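Local coordinates for protein cellulose 1,4-beta-cellobiosidase (Clostridium thermocellum, PDB 3ZQX) that serves as the family 3b carbohydrate-binding module of a cellulosomal cellobiohydrolase, a module type that probably attaches such enzymes to cellulose, at residues A[23-28]-A[38-43]; A[59-64]-A[84-89]; A[131-136]-A[141-146]. The protein carries 1 engineered substitution. One frame throughout, in Å; residues are numbered along the deposited sequence.

Contact 1: residues A[23-28]-A[38-43]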
loop_
_atom_site.group_PDB
_atom_site.type_symbol
_atom_site.label_atom_id
_atom_site.label_comp_id
_atom_site.label_asym_id
_atom_site.label_seq_id
_atom_site.Cartn_x
_atom_site.Cartn_y
_atom_site.Cartn_z
ATOM N N PHE A 23 -5.367 -1.758 -3.027
ATOM C CA PHE A 23 -4.599 -0.874 -3.895
ATOM C C PHE A 23 -4.784 -1.305 -5.346
ATOM O O PHE A 23 -5.195 -2.429 -5.629
ATOM C CB PHE A 23 -3.088 -0.946 -3.620
ATOM C CG PHE A 23 -2.699 -0.746 -2.182
ATOM C CD1 PHE A 23 -3.023 0.417 -1.507
ATOM C CD2 PHE A 23 -1.970 -1.716 -1.513
ATOM C CE1 PHE A 23 -2.641 0.594 -0.178
ATOM C CE2 PHE A 23 -1.589 -1.546 -0.194
ATOM C CZ PHE A 23 -1.923 -0.387 0.470
ATOM N N ASN A 24 -4.514 -0.390 -6.267
ATOM C CA ASN A 24 -4.385 -0.731 -7.674
ATOM C C ASN A 24 -3.274 0.141 -8.218
ATOM O O ASN A 24 -3.358 1.362 -8.091
ATOM C CB ASN A 24 -5.710 -0.443 -8.387
ATOM C CG ASN A 24 -5.681 -0.774 -9.860
ATOM O OD1 ASN A 24 -4.955 -1.673 -10.298
ATOM N ND2 ASN A 24 -6.475 -0.044 -10.642
ATOM N N ILE A 25 -2.257 -0.454 -8.838
ATOM C CA ILE A 25 -1.181 0.328 -9.430
ATOM C C ILE A 25 -1.424 0.414 -10.926
ATOM O O ILE A 25 -1.513 -0.605 -11.605
ATOM C CB ILE A 25 0.205 -0.275 -9.141
ATOM C CG1 ILE A 25 0.472 -0.272 -7.631
ATOM C CG2 ILE A 25 1.284 0.507 -9.889
ATOM C CD1 ILE A 25 1.704 -1.049 -7.231
ATOM N N VAL A 26 -1.547 1.640 -11.428
ATOM C CA VAL A 26 -1.900 1.875 -12.824
ATOM C C VAL A 26 -0.731 2.549 -13.518
ATOM O O VAL A 26 -0.216 3.549 -13.022
ATOM C CB VAL A 26 -3.148 2.775 -12.929
ATOM C CG1 VAL A 26 -3.525 2.980 -14.382
ATOM C CG2 VAL A 26 -4.319 2.172 -12.151
ATOM N N ASN A 27 -0.294 2.002 -14.653
ATOM C CA ASN A 27 0.806 2.609 -15.377
ATOM C C ASN A 27 0.200 3.503 -16.440
ATOM O O ASN A 27 -0.202 3.039 -17.508
ATOM C CB ASN A 27 1.633 1.495 -16.019
ATOM C CG ASN A 27 2.893 2.009 -16.648
ATOM O OD1 ASN A 27 3.062 3.214 -16.818
ATOM N ND2 ASN A 27 3.798 1.101 -16.994
ATOM N N THR A 28 0.242 4.808 -16.185
ATOM C CA THR A 28 -0.398 5.782 -17.061
ATOM C C THR A 28 0.584 6.370 -18.056
ATOM O O THR A 28 0.199 7.176 -18.902
ATOM C CB THR A 28 -1.038 6.960 -16.282
ATOM O OG1 THR A 28 -0.012 7.773 -15.697
ATOM C CG2 THR A 28 -1.981 6.459 -15.205
ATOM N N ILE A 38 9.501 -1.128 -8.444
ATOM C CA ILE A 38 8.541 -0.209 -7.839
ATOM C C ILE A 38 8.324 -0.520 -6.359
ATOM O O ILE A 38 8.197 -1.688 -5.985
ATOM C CB ILE A 38 7.210 -0.252 -8.627
ATOM C CG1 ILE A 38 7.426 0.305 -10.040
ATOM C CG2 ILE A 38 6.112 0.497 -7.894
ATOM C CD1 ILE A 38 6.304 0.027 -11.010
ATOM N N VAL A 39 8.314 0.520 -5.530
ATOM C CA VAL A 39 8.089 0.403 -4.099
ATOM C C VAL A 39 6.831 1.188 -3.750
ATOM O O VAL A 39 6.713 2.363 -4.106
ATOM C CB VAL A 39 9.285 0.997 -3.327
ATOM C CG1 VAL A 39 9.002 1.047 -1.837
ATOM C CG2 VAL A 39 10.561 0.207 -3.609
ATOM N N LEU A 40 5.893 0.541 -3.067
ATOM C CA LEU A 40 4.671 1.188 -2.591
ATOM C C LEU A 40 4.726 1.327 -1.071
ATOM O O LEU A 40 5.179 0.408 -0.385
ATOM C CB LEU A 40 3.454 0.347 -3.001
ATOM C CG LEU A 40 2.064 0.783 -2.517
ATOM C CD1 LEU A 40 0.971 0.334 -3.485
ATOM C CD2 LEU A 40 1.769 0.281 -1.116
ATOM N N ARG A 41 4.270 2.466 -0.540
ATOM C CA ARG A 41 4.184 2.628 0.915
ATOM C C ARG A 41 2.826 3.144 1.366
ATOM O O ARG A 41 2.293 4.116 0.816
ATOM C CB ARG A 41 5.296 3.542 1.443
ATOM C CG ARG A 41 6.671 2.940 1.245
ATOM C CD ARG A 41 7.797 3.843 1.731
ATOM N NE ARG A 41 9.065 3.132 1.564
ATOM C CZ ARG A 41 10.267 3.677 1.700
ATOM N NH1 ARG A 41 10.389 4.963 1.983
ATOM N NH2 ARG A 41 11.351 2.927 1.534
ATOM N N TYR A 42 2.283 2.456 2.371
ATOM C CA TYR A 42 1.058 2.833 3.065
ATOM C C TYR A 42 1.437 3.199 4.495
ATOM O O TYR A 42 1.960 2.366 5.238
ATOM C CB TYR A 42 0.062 1.655 3.054
ATOM C CG TYR A 42 -1.210 1.904 3.852
ATOM C CD1 TYR A 42 -1.258 1.669 5.218
ATOM C CD2 TYR A 42 -2.362 2.382 3.230
ATOM C CE1 TYR A 42 -2.416 1.904 5.946
ATOM C CE2 TYR A 42 -3.516 2.628 3.948
ATOM C CZ TYR A 42 -3.547 2.386 5.304
ATOM O OH TYR A 42 -4.715 2.643 5.990
ATOM N N TYR A 43 1.197 4.456 4.857
ATOM C CA TYR A 43 1.694 5.029 6.107
ATOM C C TYR A 43 0.705 4.861 7.242
ATOM O O TYR A 43 -0.465 5.226 7.119
ATOM C CB TYR A 43 2.029 6.513 5.897
ATOM C CG TYR A 43 3.091 6.698 4.840
ATOM C CD1 TYR A 43 4.434 6.596 5.164
ATOM C CD2 TYR A 43 2.749 6.901 3.501
ATOM C CE1 TYR A 43 5.417 6.723 4.195
ATOM C CE2 TYR A 43 3.721 7.028 2.522
ATOM C CZ TYR A 43 5.050 6.942 2.873
ATOM O OH TYR A 43 5.998 7.061 1.885
#

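Contact 2: residues A[59-64]-A[84-89]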
loop_
_atom_site.group_PDB
_atom_site.type_symbol
_atom_site.label_atom_id
_atom_site.label_comp_id
_atom_site.label_asym_id
_atom_site.label_seq_id
_atom_site.Cartn_x
_atom_site.Cartn_y
_atom_site.Cartn_z
ATOM N N THR A 59 -4.802 -11.065 -5.419
ATOM C CA THR A 59 -4.458 -10.078 -6.430
ATOM C C THR A 59 -4.242 -10.793 -7.766
ATOM O O THR A 59 -3.707 -11.898 -7.774
ATOM C CB THR A 59 -3.220 -9.250 -6.022
ATOM O OG1 THR A 59 -2.946 -8.279 -7.034
ATOM C CG2 THR A 59 -1.987 -10.115 -5.819
ATOM N N PRO A 60 -4.592 -10.157 -8.898
ATOM C CA PRO A 60 -4.368 -10.841 -10.180
ATOM C C PRO A 60 -2.897 -11.124 -10.501
ATOM O O PRO A 60 -2.620 -12.022 -11.300
ATOM C CB PRO A 60 -4.947 -9.862 -11.209
ATOM C CG PRO A 60 -5.966 -9.076 -10.452
ATOM C CD PRO A 60 -5.395 -8.932 -9.058
ATOM N N ILE A 61 -1.973 -10.376 -9.911
ATOM C CA ILE A 61 -0.549 -10.571 -10.204
ATOM C C ILE A 61 0.038 -11.730 -9.394
ATOM O O ILE A 61 1.203 -12.092 -9.561
ATOM C CB ILE A 61 0.284 -9.271 -9.992
ATOM C CG1 ILE A 61 0.290 -8.837 -8.522
ATOM C CG2 ILE A 61 -0.229 -8.154 -10.894
ATOM C CD1 ILE A 61 1.260 -7.710 -8.227
ATOM N N GLY A 62 -0.787 -12.250 -8.489
ATOM C CA GLY A 62 -0.539 -13.371 -7.599
ATOM C C GLY A 62 0.042 -12.860 -6.292
ATOM O O GLY A 62 1.026 -12.122 -6.280
ATOM N N SER A 63 -0.417 -13.411 -5.181
ATOM C CA SER A 63 -0.023 -12.871 -3.891
ATOM C C SER A 63 1.407 -13.278 -3.597
ATOM O O SER A 63 2.115 -12.582 -2.874
ATOM C CB SER A 63 -0.970 -13.331 -2.789
ATOM O OG SER A 63 -0.944 -14.732 -2.671
ATOM N N GLY A 64 1.840 -14.386 -4.189
ATOM C CA GLY A 64 3.207 -14.850 -4.029
ATOM C C GLY A 64 4.240 -13.958 -4.694
ATOM O O GLY A 64 5.438 -14.101 -4.452
ATOM N N LYS A 84 8.147 -9.174 -6.956
ATOM C CA LYS A 84 8.991 -9.979 -7.828
ATOM C C LYS A 84 8.901 -9.428 -9.250
ATOM O O LYS A 84 8.217 -8.420 -9.487
ATOM C CB LYS A 84 8.556 -11.439 -7.762
ATOM C CG LYS A 84 8.784 -12.049 -6.387
ATOM C CD LYS A 84 8.489 -13.531 -6.359
ATOM C CE LYS A 84 8.665 -14.089 -4.952
ATOM N NZ LYS A 84 8.181 -15.498 -4.870
ATOM N N ASP A 85 9.551 -10.095 -10.209
ATOM C CA ASP A 85 9.699 -9.477 -11.521
ATOM C C ASP A 85 8.453 -9.888 -12.298
ATOM O O ASP A 85 8.443 -10.837 -13.080
ATOM C CB ASP A 85 10.969 -10.100 -12.167
ATOM C CG ASP A 85 11.303 -9.535 -13.541
ATOM O OD1 ASP A 85 10.698 -8.542 -13.969
ATOM O OD2 ASP A 85 12.203 -10.093 -14.201
ATOM N N VAL A 86 7.487 -8.976 -12.240
ATOM C CA VAL A 86 6.192 -9.101 -12.889
ATOM C C VAL A 86 6.104 -7.861 -13.739
ATOM O O VAL A 86 6.246 -6.746 -13.233
ATOM C CB VAL A 86 5.005 -9.137 -11.899
ATOM C CG1 VAL A 86 3.684 -9.056 -12.654
ATOM C CG2 VAL A 86 5.054 -10.402 -11.053
ATOM N N LYS A 87 5.910 -8.051 -15.032
ATOM C CA LYS A 87 5.893 -6.939 -15.953
ATOM C C LYS A 87 4.558 -6.210 -15.872
ATOM O O LYS A 87 3.486 -6.837 -15.810
ATOM C CB LYS A 87 6.160 -7.435 -17.383
ATOM C CG LYS A 87 7.333 -8.423 -17.513
ATOM C CD LYS A 87 8.639 -7.864 -16.965
ATOM C CE LYS A 87 9.809 -8.796 -17.279
ATOM N NZ LYS A 87 11.102 -8.275 -16.743
ATOM N N LEU A 88 4.641 -4.884 -15.885
ATOM C CA LEU A 88 3.501 -3.979 -15.846
ATOM C C LEU A 88 3.586 -3.055 -17.060
ATOM O O LEU A 88 4.364 -2.092 -17.057
ATOM C CB LEU A 88 3.502 -3.156 -14.559
ATOM C CG LEU A 88 2.386 -2.114 -14.465
ATOM C CD1 LEU A 88 1.019 -2.789 -14.417
ATOM C CD2 LEU A 88 2.596 -1.205 -13.265
ATOM N N PRO A 89 2.879 -3.394 -18.142
ATOM C CA PRO A 89 3.037 -2.607 -19.367
ATOM C C PRO A 89 2.459 -1.198 -19.269
ATOM O O PRO A 89 1.563 -0.920 -18.468
ATOM C CB PRO A 89 2.244 -3.418 -20.393
ATOM C CG PRO A 89 1.179 -4.075 -19.585
ATOM C CD PRO A 89 1.874 -4.461 -18.300
#

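Contact 3: residues A[131-136]-A[141-146]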
loop_
_atom_site.group_PDB
_atom_site.type_symbol
_atom_site.label_atom_id
_atom_site.label_comp_id
_atom_site.label_asym_id
_atom_site.label_seq_id
_atom_site.Cartn_x
_atom_site.Cartn_y
_atom_site.Cartn_z
ATOM N N THR A 131 2.261 6.198 -1.499
ATOM C CA THR A 131 3.333 6.640 -2.382
ATOM C C THR A 131 3.900 5.501 -3.216
ATOM O O THR A 131 3.811 4.319 -2.846
ATOM C CB THR A 131 4.485 7.248 -1.590
ATOM O OG1 THR A 131 4.871 6.303 -0.589
ATOM C CG2 THR A 131 4.081 8.580 -0.953
ATOM N N LEU A 132 4.422 5.869 -4.381
ATOM C CA LEU A 132 5.273 4.984 -5.168
ATOM C C LEU A 132 6.639 5.612 -5.371
ATOM O O LEU A 132 6.748 6.813 -5.657
ATOM C CB LEU A 132 4.690 4.707 -6.550
ATOM C CG LEU A 132 3.335 4.025 -6.603
ATOM C CD1 LEU A 132 2.848 3.937 -8.043
ATOM C CD2 LEU A 132 3.395 2.649 -5.948
ATOM N N TYR A 133 7.665 4.769 -5.258
ATOM C CA TYR A 133 9.047 5.127 -5.559
ATOM C C TYR A 133 9.569 4.226 -6.659
ATOM O O TYR A 133 9.214 3.035 -6.736
ATOM C CB TYR A 133 9.938 4.961 -4.327
ATOM C CG TYR A 133 9.596 5.909 -3.207
ATOM C CD1 TYR A 133 8.586 5.611 -2.299
ATOM C CD2 TYR A 133 10.266 7.114 -3.062
ATOM C CE1 TYR A 133 8.265 6.482 -1.274
ATOM C CE2 TYR A 133 9.945 7.993 -2.033
ATOM C CZ TYR A 133 8.940 7.667 -1.148
ATOM O OH TYR A 133 8.601 8.521 -0.117
ATOM N N LYS A 134 10.375 4.811 -7.534
ATOM C CA LYS A 134 11.003 4.081 -8.612
ATOM C C LYS A 134 12.285 4.821 -8.969
ATOM O O LYS A 134 12.295 6.054 -9.013
ATOM C CB LYS A 134 10.043 4.055 -9.796
ATOM C CG LYS A 134 10.601 3.441 -11.049
ATOM C CD LYS A 134 9.511 3.205 -12.091
ATOM C CE LYS A 134 8.684 4.459 -12.357
ATOM N NZ LYS A 134 9.463 5.558 -12.998
ATOM N N ASN A 135 13.345 4.088 -9.270
ATOM C CA ASN A 135 14.619 4.698 -9.616
ATOM C C ASN A 135 15.090 5.698 -8.568
ATOM O O ASN A 135 15.681 6.716 -8.901
ATOM C CB ASN A 135 14.555 5.365 -10.990
ATOM C CG ASN A 135 15.938 5.637 -11.562
ATOM O OD1 ASN A 135 16.850 4.821 -11.420
ATOM N ND2 ASN A 135 16.102 6.783 -12.200
ATOM N N GLY A 136 14.816 5.401 -7.301
ATOM C CA GLY A 136 15.274 6.233 -6.199
ATOM C C GLY A 136 14.529 7.546 -6.057
ATOM O O GLY A 136 14.958 8.435 -5.314
ATOM N N GLY A 141 2.337 10.432 -5.293
ATOM C CA GLY A 141 1.893 10.651 -3.936
ATOM C C GLY A 141 2.801 11.533 -3.116
ATOM O O GLY A 141 3.829 12.030 -3.581
ATOM N N THR A 142 2.320 11.814 -1.913
ATOM C CA THR A 142 3.013 12.625 -0.926
ATOM C C THR A 142 3.208 11.866 0.377
ATOM O O THR A 142 2.218 11.469 0.984
ATOM C CB THR A 142 2.241 13.916 -0.666
ATOM O OG1 THR A 142 1.977 14.562 -1.920
ATOM C CG2 THR A 142 3.050 14.851 0.222
ATOM N N PRO A 143 4.449 11.616 0.804
ATOM C CA PRO A 143 4.652 10.967 2.101
ATOM C C PRO A 143 4.387 11.937 3.249
ATOM O O PRO A 143 4.257 13.141 3.023
ATOM C CB PRO A 143 6.128 10.579 2.059
ATOM C CG PRO A 143 6.746 11.658 1.252
ATOM C CD PRO A 143 5.731 11.991 0.180
ATOM N N PRO A 144 4.285 11.421 4.479
ATOM C CA PRO A 144 4.100 12.318 5.625
ATOM C C PRO A 144 5.169 13.415 5.650
ATOM O O PRO A 144 6.357 13.124 5.508
ATOM C CB PRO A 144 4.258 11.384 6.829
ATOM C CG PRO A 144 3.906 10.021 6.297
ATOM C CD PRO A 144 4.370 10.005 4.878
ATOM N N GLY A 145 4.743 14.665 5.806
ATOM C CA GLY A 145 5.659 15.793 5.834
ATOM C C GLY A 145 6.259 16.144 4.486
ATOM O O GLY A 145 6.963 17.150 4.354
ATOM N N GLY A 146 5.987 15.316 3.481
ATOM C CA GLY A 146 6.525 15.528 2.151
ATOM C C GLY A 146 5.840 16.672 1.435
ATOM O O GLY A 146 6.261 17.077 0.349
ATOM O OXT GLY A 146 4.851 17.222 1.922
#

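Contact 1: residues A[23-28]-A[38-43]
Strands 23-27 and 38-43 face each other across the interior, roughly antiparallel (144° between their directions) and with axes 10.5 Å apart at closest approach. The nearest backbone pair is I25 with L40, whose CA atoms lie 9.0 Å from each other. At this spacing the strands belong to different sheets, and side chains alone bridge the gap. F23, I25, L40 and Y42 all point inward and are all buried. L40 reaches out between F23 and I25 and uses both of its branches. Its CD2 sits over one face of the F23 ring, 4.2 Å from the centroid and 20° off the normal, a CH-pi contact displaced toward the rim. L40 CD1 lies between the F23 side chain, 4.0 Å from F23 CG, and the I25 CD1 methyl, 4.1 Å away. With CG anti to the carbonyl carbon (chi1 -52°), F23 directs its ring along the gap to Y42. There F23 CZ comes within 3.8 Å of Y42 CB, while Y42 CD2 lies in the plane of the F23 ring at its edge, 3.9 Å from F23 CE1; the two side chains cross at about a right angle. Such facing sheets form the beta sandwich (jelly roll) of family 3 modules. Around the pair, F99 of strand 97-103 stacks on F23, L132 and V130 of strand 130-134 flank L40, and F83 of strand 78-83 packs on I25.

Contact 2: residues A[59-64]-A[84-89]
I61 meets V86, and G64 meets K84, in a loop-to-loop contact at the surface of the beta sandwich, at the open end of the antiparallel hairpin formed by strands 66-71 and 78-83. One loop runs into the first of these strands, the other out of the second and on to the short strand 87-88. Segment 59-64 opens with a type I beta turn, closed by G62 N to T59 O at 3.0 Å, and ends in a short 3-10 piece. The turn presents I61 to V86: I61 CB lies 4.3 Å from V86 CG1, a light apolar touch that L66 and T94 extend on the I61 side. In the other loop D85 and K87 pair with one another. K87 NZ meets D85 OD1 at 2.8 Å from the syn side of the carboxylate, with a weak second bond to OD2; OD1 also bonds S34 OG. Backbone bonding of K84 with N65 keeps the two loops side by side. From there the K84 chain, extended beyond CG, runs along the surface to the 3-10 piece, where NZ donates to G64 O at 3.1 Å, with a C=O...N angle of 152° and the donor tilted 27° from the carbonyl plane.

Contact 3: residues A[131-136]-A[141-146]
T131 packs on the backbone of the C-terminal tail as that tail leaves the neighbouring strand; its CA is 4.5 Å from that of G141. The T131 methyl does the touching: CG2 is 3.5 Å from P143 N and 3.7 Å from T142 C, so it rests against the peptide link between these residues, with P143 CD 4.0 Å away from the same methyl. A chi1 of 53° places OG1 between the backbone N and the carbonyl carbon, where it bonds Y43 OH of the adjacent strand, while the methyl, CG2, faces the tail. L132 turns inward to V3 and V5 on strand 3-9. Next along the strand, Y133 reaches back obliquely, and its OH lies 3.9 Å from both CB and CG of P143, contact made by the hydroxyl end of the phenol. N135 and G136, both at positive phi, make the tight turn into strand 137-140. Across from T131, G141, just after strand 137-140, has a positive phi of 83°, and the chain swings on into P143. A type II turn from P143 to G146, with G146 N bonded to P143 O at 2.8 Å, finishes the chain. The arrangement is that of a beta hairpin, strands 130-134 and 137-140, at the margin of the five-stranded sheet of the sandwich, the tail of 141-146 turning past its open end with P143 packed on T131 and Y133.

From the N terminus, contact 1 comes first: it closes the short connection from strand 15-27 of one sheet to strand 38-43 of the other. Contact 2 follows, spanning the hairpin 66-71/78-83, and contact 3 closes the last hairpin. The three are in series; none nests or crosses. Contacts 1 and 2 meet where N27 ND2 probably bonds L88 O and I25 CG2 packs on L88 CD2, joining the core to the loop region. Contacts 1 and 3 share a sheet, strands 38-43 and 130-134 being neighbours, with V39 O probably accepting from Y133 N and P144 packed against Y43. Contacts 2 and 3 do not touch, their nearest atoms being about 7 Å apart.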